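Local structure of Pex protein (Anabaena sp. PCC 7120, 2DQL) at residues C25-Y29 with L102-Q107; P14-L18 with P50-S55. The protein is associated with the cyanobacterial circadian clock and, as a PadR-like winged-helix protein, probably acts by binding DNA as a dimer to regulate transcription. All blocks are in the same frame, centred on the assembly; numbering follows the deposited sequence.

Interaction 1 of 2, residues C25-Y29 with L102-Q107; sequences CYILY and LARLWQ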
ATOM      1  N   CYS A  25       1.430   8.767 -13.516  1.00 14.17           N
ATOM      2  CA  CYS A  25       0.461   8.674 -14.602  1.00 13.97           C
ATOM      3  C   CYS A  25      -0.774   9.529 -14.320  1.00 13.70           C
ATOM      4  O   CYS A  25      -1.301  10.186 -15.219  1.00 13.52           O
ATOM      5  CB  CYS A  25       0.060   7.214 -14.823  1.00 15.02           C
ATOM      6  SG  CYS A  25       1.452   6.178 -15.304  1.00 16.29           S
ATOM      7  N   TYR A  26      -1.229   9.525 -13.070  1.00 13.40           N
ATOM      8  CA  TYR A  26      -2.385  10.330 -12.683  1.00 13.14           C
ATOM      9  C   TYR A  26      -2.076  11.815 -12.889  1.00 12.84           C
ATOM     10  O   TYR A  26      -2.882  12.560 -13.452  1.00 12.20           O
ATOM     11  CB  TYR A  26      -2.747  10.086 -11.213  1.00 14.40           C
ATOM     12  CG  TYR A  26      -3.586  11.195 -10.615  1.00 14.52           C
ATOM     13  CD1 TYR A  26      -4.877  11.449 -11.073  1.00 15.13           C
ATOM     14  CD2 TYR A  26      -3.053  12.042  -9.642  1.00 15.48           C
ATOM     15  CE1 TYR A  26      -5.615  12.528 -10.583  1.00 15.35           C
ATOM     16  CE2 TYR A  26      -3.775  13.119  -9.150  1.00 15.89           C
ATOM     17  CZ  TYR A  26      -5.053  13.359  -9.625  1.00 15.84           C
ATOM     18  OH  TYR A  26      -5.751  14.444  -9.159  1.00 17.24           O
ATOM     19  N   ILE A  27      -0.906  12.245 -12.434  1.00 12.71           N
ATOM     20  CA  ILE A  27      -0.536  13.643 -12.583  1.00 12.51           C
ATOM     21  C   ILE A  27      -0.511  14.061 -14.054  1.00 12.93           C
ATOM     22  O   ILE A  27      -1.028  15.119 -14.403  1.00 12.80           O
ATOM     23  CB  ILE A  27       0.820  13.926 -11.897  1.00 12.58           C
ATOM     24  CG1 ILE A  27       0.630  13.809 -10.381  1.00 13.30           C
ATOM     25  CG2 ILE A  27       1.333  15.336 -12.264  1.00 12.71           C
ATOM     26  CD1 ILE A  27       1.913  13.742  -9.585  1.00 14.18           C
ATOM     27  N   LEU A  28       0.072  13.234 -14.917  1.00 13.00           N
ATOM     28  CA  LEU A  28       0.112  13.571 -16.342  1.00 13.11           C
ATOM     29  C   LEU A  28      -1.296  13.608 -16.923  1.00 13.77           C
ATOM     30  O   LEU A  28      -1.598  14.437 -17.783  1.00 13.95           O
ATOM     31  CB  LEU A  28       0.980  12.578 -17.109  1.00 13.29           C
ATOM     32  CG  LEU A  28       2.476  12.737 -16.843  1.00 13.58           C
ATOM     33  CD1 LEU A  28       3.240  11.608 -17.513  1.00 14.19           C
ATOM     34  CD2 LEU A  28       2.943  14.089 -17.366  1.00 14.24           C
ATOM     35  N   TYR A  29      -2.157  12.702 -16.461  1.00 13.75           N
ATOM     36  CA  TYR A  29      -3.546  12.670 -16.905  1.00 14.41           C
ATOM     37  C   TYR A  29      -4.203  14.031 -16.633  1.00 13.96           C
ATOM     38  O   TYR A  29      -4.896  14.590 -17.494  1.00 13.77           O
ATOM     39  CB  TYR A  29      -4.300  11.571 -16.150  1.00 15.39           C
ATOM     40  CG  TYR A  29      -5.807  11.697 -16.211  1.00 17.09           C
ATOM     41  CD1 TYR A  29      -6.506  11.384 -17.373  1.00 17.71           C
ATOM     42  CD2 TYR A  29      -6.529  12.141 -15.105  1.00 17.78           C
ATOM     43  CE1 TYR A  29      -7.896  11.512 -17.432  1.00 18.58           C
ATOM     44  CE2 TYR A  29      -7.915  12.271 -15.152  1.00 19.08           C
ATOM     45  CZ  TYR A  29      -8.588  11.955 -16.320  1.00 18.94           C
ATOM     46  OH  TYR A  29      -9.959  12.088 -16.369  1.00 20.40           O
ATOM     47  N   LEU A 102       1.018   7.366 -20.885  1.00 19.51           N
ATOM     48  CA  LEU A 102       1.047   7.121 -19.449  1.00 18.84           C
ATOM     49  C   LEU A 102      -0.308   7.424 -18.825  1.00 18.68           C
ATOM     50  O   LEU A 102      -0.734   6.753 -17.883  1.00 18.27           O
ATOM     51  CB  LEU A 102       2.142   7.971 -18.794  1.00 18.94           C
ATOM     52  CG  LEU A 102       3.563   7.599 -19.231  1.00 19.20           C
ATOM     53  CD1 LEU A 102       4.561   8.524 -18.578  1.00 19.92           C
ATOM     54  CD2 LEU A 102       3.851   6.151 -18.845  1.00 19.91           C
ATOM     55  N   ALA A 103      -0.991   8.434 -19.353  1.00 18.66           N
ATOM     56  CA  ALA A 103      -2.304   8.797 -18.837  1.00 19.59           C
ATOM     57  C   ALA A 103      -3.276   7.639 -19.054  1.00 20.22           C
ATOM     58  O   ALA A 103      -4.144   7.380 -18.219  1.00 20.53           O
ATOM     59  CB  ALA A 103      -2.813  10.054 -19.539  1.00 19.46           C
ATOM     60  N   ARG A 104      -3.128   6.946 -20.179  1.00 20.99           N
ATOM     61  CA  ARG A 104      -3.993   5.815 -20.483  1.00 21.83           C
ATOM     62  C   ARG A 104      -3.798   4.711 -19.448  1.00 21.76           C
ATOM     63  O   ARG A 104      -4.745   4.013 -19.095  1.00 21.46           O
ATOM     64  CB  ARG A 104      -3.710   5.278 -21.891  1.00 23.27           C
ATOM     65  CG  ARG A 104      -4.413   6.057 -23.003  1.00 25.72           C
ATOM     66  CD  ARG A 104      -4.264   5.359 -24.357  1.00 27.84           C
ATOM     67  NE  ARG A 104      -3.040   5.736 -25.062  1.00 29.49           N
ATOM     68  CZ  ARG A 104      -2.874   6.888 -25.705  1.00 30.10           C
ATOM     69  NH1 ARG A 104      -3.854   7.783 -25.735  1.00 30.62           N
ATOM     70  NH2 ARG A 104      -1.728   7.148 -26.320  1.00 30.90           N
ATOM     71  N   LEU A 105      -2.572   4.559 -18.958  1.00 21.37           N
ATOM     72  CA  LEU A 105      -2.299   3.545 -17.941  1.00 21.40           C
ATOM     73  C   LEU A 105      -3.093   3.873 -16.679  1.00 21.39           C
ATOM     74  O   LEU A 105      -3.622   2.980 -16.015  1.00 21.42           O
ATOM     75  CB  LEU A 105      -0.801   3.484 -17.626  1.00 21.26           C
ATOM     76  CG  LEU A 105       0.109   3.045 -18.779  1.00 21.54           C
ATOM     77  CD1 LEU A 105       1.562   2.989 -18.309  1.00 20.92           C
ATOM     78  CD2 LEU A 105      -0.344   1.675 -19.294  1.00 21.88           C
ATOM     79  N   TRP A 106      -3.182   5.158 -16.353  1.00 21.55           N
ATOM     80  CA  TRP A 106      -3.932   5.593 -15.182  1.00 21.99           C
ATOM     81  C   TRP A 106      -5.416   5.304 -15.377  1.00 22.89           C
ATOM     82  O   TRP A 106      -6.060   4.709 -14.515  1.00 22.66           O
ATOM     83  CB  TRP A 106      -3.729   7.094 -14.938  1.00 20.86           C
ATOM     84  CG  TRP A 106      -4.803   7.710 -14.082  1.00 20.05           C
ATOM     85  CD1 TRP A 106      -5.778   8.576 -14.488  1.00 19.16           C
ATOM     86  CD2 TRP A 106      -5.037   7.465 -12.690  1.00 19.64           C
ATOM     87  NE1 TRP A 106      -6.608   8.885 -13.435  1.00 19.12           N
ATOM     88  CE2 TRP A 106      -6.175   8.216 -12.320  1.00 19.57           C
ATOM     89  CE3 TRP A 106      -4.395   6.682 -11.720  1.00 19.52           C
ATOM     90  CZ2 TRP A 106      -6.688   8.207 -11.018  1.00 19.77           C
ATOM     91  CZ3 TRP A 106      -4.904   6.674 -10.426  1.00 19.68           C
ATOM     92  CH2 TRP A 106      -6.041   7.432 -10.087  1.00 19.60           C
ATOM     93  N   GLN A 107      -5.956   5.719 -16.518  1.00 24.11           N
ATOM     94  CA  GLN A 107      -7.371   5.505 -16.794  1.00 26.04           C
ATOM     95  C   GLN A 107      -7.757   4.026 -16.718  1.00 26.76           C
ATOM     96  O   GLN A 107      -8.793   3.680 -16.154  1.00 26.99           O
ATOM     97  CB  GLN A 107      -7.732   6.083 -18.163  1.00 26.81           C
ATOM     98  CG  GLN A 107      -7.438   7.573 -18.272  1.00 28.50           C
ATOM     99  CD  GLN A 107      -7.903   8.169 -19.582  1.00 29.64           C
ATOM    100  OE1 GLN A 107      -9.105   8.239 -19.855  1.00 31.00           O
ATOM    101  NE2 GLN A 107      -6.954   8.600 -20.406  1.00 30.18           N
TER
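Trp106 lies against Tyr26 and Tyr29 where helix 96-112 crosses helix 20-31 of the PadR-like winged-helix domain, the segment axes 7.6 Å apart at a signed angle of -109°. The tight part of this crossing is an aromatic cluster. CB of Tyr26 sits over the six-membered ring of Trp106, a CH-pi contact of 3.9 Å to the ring centroid, and the Tyr26 ring then turns its edge to the same indole, with the planes 60° apart. At the far end of Tyr26 a hydrogen bond between OH and Leu41 O satisfies the phenol and limits the ring's freedom to move. With CG anti to the backbone N (chi1 160°), Trp106 swings its indole across helix 20-31, and its CD1 meets one face of the Tyr29 ring, 3.6 Å from Tyr29 CG. Beside it the helices come close: the CA atoms of Tyr29 and Ala103 are 4.5 Å apart, Cys25 CB lies 3.2 Å from Leu102 O, and Ala103 CB comes to the edge of the Tyr29 ring. Cys25 also packs on Ile6 of the second subunit, and Leu102 on Tyr7 of that subunit, which places this flank at the subunit interface. The looser side is at the partly exposed Tyr29: the exposed side chain of Gln107 crosses it at about a right angle beside CD1 and CE1, with Gln107 CD 4.0 Å from Tyr29 CE1.

Interaction 2 of 2, residues P14-L18 with P50-S55; sequences PPTYL and PTYRLS
Thr16 and Tyr17 pair with Tyr52 and Arg53 in a short parallel two-stranded sheet, which brings the chain just before helix 20-31 alongside the connection between helices 38-48 and 56-68 of the PadR-like winged-helix fold. Three backbone bonds join the strands: Thr16 N to Thr51 O at 2.8 Å, Arg53 N to Thr16 O at 2.9 Å, and Leu18 N to Arg53 O at 3.0 Å. On the sheet face of Tyr17 and Arg53, the arginine CB stands over the centre of the tyrosine ring, 3.5 Å from its centroid in a CH-pi contact. Arg53 CG meets Pro15 CG, and the chain bends at chi2 (-73°) to bring the guanidinium group back over the proline, which covers one of its faces. Its NH1 is shared between Pro50 O and Tyr52 O, 2.8 Å from each; both oxygens lie close to the guanidinium plane, and this pair of bonds fixes how the flat group is turned. Cut back to an alanine, this position would retain the CB contact with Tyr17, but Pro50 O and Tyr52 O would probably lose the donor they share and the Pro15 ring its cover. On the face of Thr16 and Tyr52, Leu18 CD2 packs on Tyr52 CD1, and farther out Tyr52 reaches Ile110 of helix 96-112. Ser55 N-caps helix 56-68 through OG to Val58 N, while water 2 joins the two segments, accepting from Ser55 N at 3.0 Å and donating to Leu18 O at 2.8 Å.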
ATOM      1  N   PRO A  14     -10.121   1.307   3.922  1.00 27.30           N
ATOM      2  CA  PRO A  14      -9.565   2.658   3.833  1.00 27.18           C
ATOM      3  C   PRO A  14      -9.190   2.955   2.387  1.00 27.11           C
ATOM      4  O   PRO A  14      -8.950   2.039   1.599  1.00 26.84           O
ATOM      5  CB  PRO A  14      -8.346   2.587   4.747  1.00 27.23           C
ATOM      6  CG  PRO A  14      -7.881   1.176   4.552  1.00 27.30           C
ATOM      7  CD  PRO A  14      -9.181   0.395   4.602  1.00 27.27           C
ATOM      8  N   PRO A  15      -9.130   4.243   2.019  1.00 27.23           N
ATOM      9  CA  PRO A  15      -8.773   4.582   0.639  1.00 27.22           C
ATOM     10  C   PRO A  15      -7.366   4.110   0.291  1.00 27.13           C
ATOM     11  O   PRO A  15      -6.527   3.937   1.174  1.00 27.09           O
ATOM     12  CB  PRO A  15      -8.907   6.103   0.614  1.00 27.29           C
ATOM     13  CG  PRO A  15      -8.532   6.495   2.010  1.00 27.38           C
ATOM     14  CD  PRO A  15      -9.258   5.454   2.846  1.00 27.02           C
ATOM     15  N   THR A  16      -7.118   3.901  -0.997  1.00 26.96           N
ATOM     16  CA  THR A  16      -5.815   3.451  -1.465  1.00 26.86           C
ATOM     17  C   THR A  16      -4.929   4.653  -1.770  1.00 26.37           C
ATOM     18  O   THR A  16      -5.327   5.536  -2.530  1.00 26.37           O
ATOM     19  CB  THR A  16      -5.931   2.622  -2.766  1.00 27.38           C
ATOM     20  OG1 THR A  16      -6.791   1.498  -2.551  1.00 28.24           O
ATOM     21  CG2 THR A  16      -4.561   2.130  -3.209  1.00 27.48           C
ATOM     22  N   TYR A  17      -3.744   4.694  -1.168  1.00 25.56           N
ATOM     23  CA  TYR A  17      -2.805   5.783  -1.427  1.00 24.83           C
ATOM     24  C   TYR A  17      -1.971   5.379  -2.631  1.00 23.73           C
ATOM     25  O   TYR A  17      -1.387   4.299  -2.655  1.00 23.94           O
ATOM     26  CB  TYR A  17      -1.887   6.031  -0.226  1.00 25.25           C
ATOM     27  CG  TYR A  17      -2.476   6.970   0.793  1.00 26.38           C
ATOM     28  CD1 TYR A  17      -3.523   6.566   1.623  1.00 26.85           C
ATOM     29  CD2 TYR A  17      -2.022   8.284   0.896  1.00 26.67           C
ATOM     30  CE1 TYR A  17      -4.103   7.451   2.530  1.00 27.51           C
ATOM     31  CE2 TYR A  17      -2.595   9.175   1.797  1.00 27.43           C
ATOM     32  CZ  TYR A  17      -3.635   8.753   2.609  1.00 27.38           C
ATOM     33  OH  TYR A  17      -4.217   9.641   3.483  1.00 28.57           O
ATOM     34  N   LEU A  18      -1.919   6.244  -3.637  1.00 22.45           N
ATOM     35  CA  LEU A  18      -1.166   5.941  -4.843  1.00 21.23           C
ATOM     36  C   LEU A  18       0.327   5.794  -4.584  1.00 20.93           C
ATOM     37  O   LEU A  18       0.891   6.491  -3.739  1.00 20.91           O
ATOM     38  CB  LEU A  18      -1.370   7.047  -5.889  1.00 20.36           C
ATOM     39  CG  LEU A  18      -2.800   7.437  -6.276  1.00 19.85           C
ATOM     40  CD1 LEU A  18      -2.743   8.447  -7.421  1.00 20.03           C
ATOM     41  CD2 LEU A  18      -3.591   6.200  -6.701  1.00 19.83           C
ATOM     42  N   PRO A  50     -13.110   9.104  -4.610  1.00 33.16           N
ATOM     43  CA  PRO A  50     -13.205   9.044  -3.146  1.00 33.05           C
ATOM     44  C   PRO A  50     -12.470   7.888  -2.465  1.00 32.73           C
ATOM     45  O   PRO A  50     -12.162   7.968  -1.275  1.00 33.09           O
ATOM     46  CB  PRO A  50     -14.712   8.983  -2.906  1.00 33.19           C
ATOM     47  CG  PRO A  50     -15.254   9.789  -4.031  1.00 33.25           C
ATOM     48  CD  PRO A  50     -14.446   9.285  -5.204  1.00 33.17           C
ATOM     49  N   THR A  51     -12.189   6.819  -3.203  1.00 32.24           N
ATOM     50  CA  THR A  51     -11.499   5.670  -2.617  1.00 31.69           C
ATOM     51  C   THR A  51      -9.987   5.709  -2.826  1.00 30.74           C
ATOM     52  O   THR A  51      -9.291   4.721  -2.580  1.00 30.87           O
ATOM     53  CB  THR A  51     -12.040   4.334  -3.183  1.00 31.94           C
ATOM     54  OG1 THR A  51     -11.799   4.271  -4.593  1.00 32.83           O
ATOM     55  CG2 THR A  51     -13.536   4.210  -2.915  1.00 32.43           C
ATOM     56  N   TYR A  52      -9.482   6.853  -3.277  1.00 29.46           N
ATOM     57  CA  TYR A  52      -8.052   7.021  -3.506  1.00 28.15           C
ATOM     58  C   TYR A  52      -7.525   8.289  -2.852  1.00 26.78           C
ATOM     59  O   TYR A  52      -8.270   9.240  -2.620  1.00 26.61           O
ATOM     60  CB  TYR A  52      -7.757   7.063  -5.007  1.00 28.95           C
ATOM     61  CG  TYR A  52      -7.932   5.728  -5.684  1.00 29.61           C
ATOM     62  CD1 TYR A  52      -6.858   4.850  -5.821  1.00 29.94           C
ATOM     63  CD2 TYR A  52      -9.182   5.324  -6.144  1.00 30.43           C
ATOM     64  CE1 TYR A  52      -7.027   3.599  -6.402  1.00 30.57           C
ATOM     65  CE2 TYR A  52      -9.362   4.076  -6.722  1.00 30.95           C
ATOM     66  CZ  TYR A  52      -8.283   3.220  -6.848  1.00 30.95           C
ATOM     67  OH  TYR A  52      -8.467   1.987  -7.426  1.00 31.98           O
ATOM     68  N   ARG A  53      -6.233   8.287  -2.554  1.00 25.19           N
ATOM     69  CA  ARG A  53      -5.582   9.432  -1.938  1.00 24.07           C
ATOM     70  C   ARG A  53      -4.176   9.582  -2.494  1.00 22.83           C
ATOM     71  O   ARG A  53      -3.580   8.626  -2.990  1.00 22.16           O
ATOM     72  CB  ARG A  53      -5.497   9.255  -0.418  1.00 24.44           C
ATOM     73  CG  ARG A  53      -6.837   9.227   0.296  1.00 24.84           C
ATOM     74  CD  ARG A  53      -7.477  10.602   0.361  1.00 25.43           C
ATOM     75  NE  ARG A  53      -8.709  10.589   1.150  1.00 25.90           N
ATOM     76  CZ  ARG A  53      -9.856  10.045   0.751  1.00 25.81           C
ATOM     77  NH1 ARG A  53      -9.951   9.464  -0.438  1.00 25.63           N
ATOM     78  NH2 ARG A  53     -10.911  10.074   1.552  1.00 26.03           N
ATOM     79  N   LEU A  54      -3.647  10.796  -2.411  1.00 21.91           N
ATOM     80  CA  LEU A  54      -2.291  11.062  -2.868  1.00 21.06           C
ATOM     81  C   LEU A  54      -1.598  11.813  -1.745  1.00 20.79           C
ATOM     82  O   LEU A  54      -2.031  12.902  -1.364  1.00 20.55           O
ATOM     83  CB  LEU A  54      -2.293  11.917  -4.142  1.00 20.59           C
ATOM     84  CG  LEU A  54      -0.904  12.349  -4.634  1.00 19.69           C
ATOM     85  CD1 LEU A  54      -0.014  11.137  -4.884  1.00 19.67           C
ATOM     86  CD2 LEU A  54      -1.059  13.170  -5.913  1.00 19.67           C
ATOM     87  N   SER A  55      -0.537  11.222  -1.207  1.00 20.93           N
ATOM     88  CA  SER A  55       0.203  11.843  -0.120  1.00 21.21           C
ATOM     89  C   SER A  55       1.104  12.936  -0.661  1.00 21.51           C
ATOM     90  O   SER A  55       1.465  12.948  -1.838  1.00 21.31           O
ATOM     91  CB  SER A  55       1.068  10.811   0.613  1.00 20.97           C
ATOM     92  OG  SER A  55       2.217  10.476  -0.144  1.00 20.63           O
TER
HETATM   93  O   HOH W   1      -9.548   2.048  -2.762  1.00 36.18           O
HETATM   94  O   HOH W   2       0.227   8.455  -1.901  1.00 19.03           O

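In the fold
The two contacts lie about 16 Å apart, centre to centre, and their segments alternate along the chain: 14-18, 25-29, 50-55, then 102-107. Strand 16-17 leads directly into helix 20-31, so the parallel sheet and the helix crossing share one continuous piece of chain. They also touch in the core, where Leu18 packs on both Trp106 and Tyr26, and Leu54 on Tyr26; Leu45 of helix 38-48 joins this apolar group. Interaction 1 packs the C-terminal helix 96-112 on helix 20-31 and borders the second subunit. Residues 50-55 of interaction 2 connect helices 38-48 and 56-68, probably the helix-turn-helix, so the shared core runs from the subunit interface to the likely DNA-binding element.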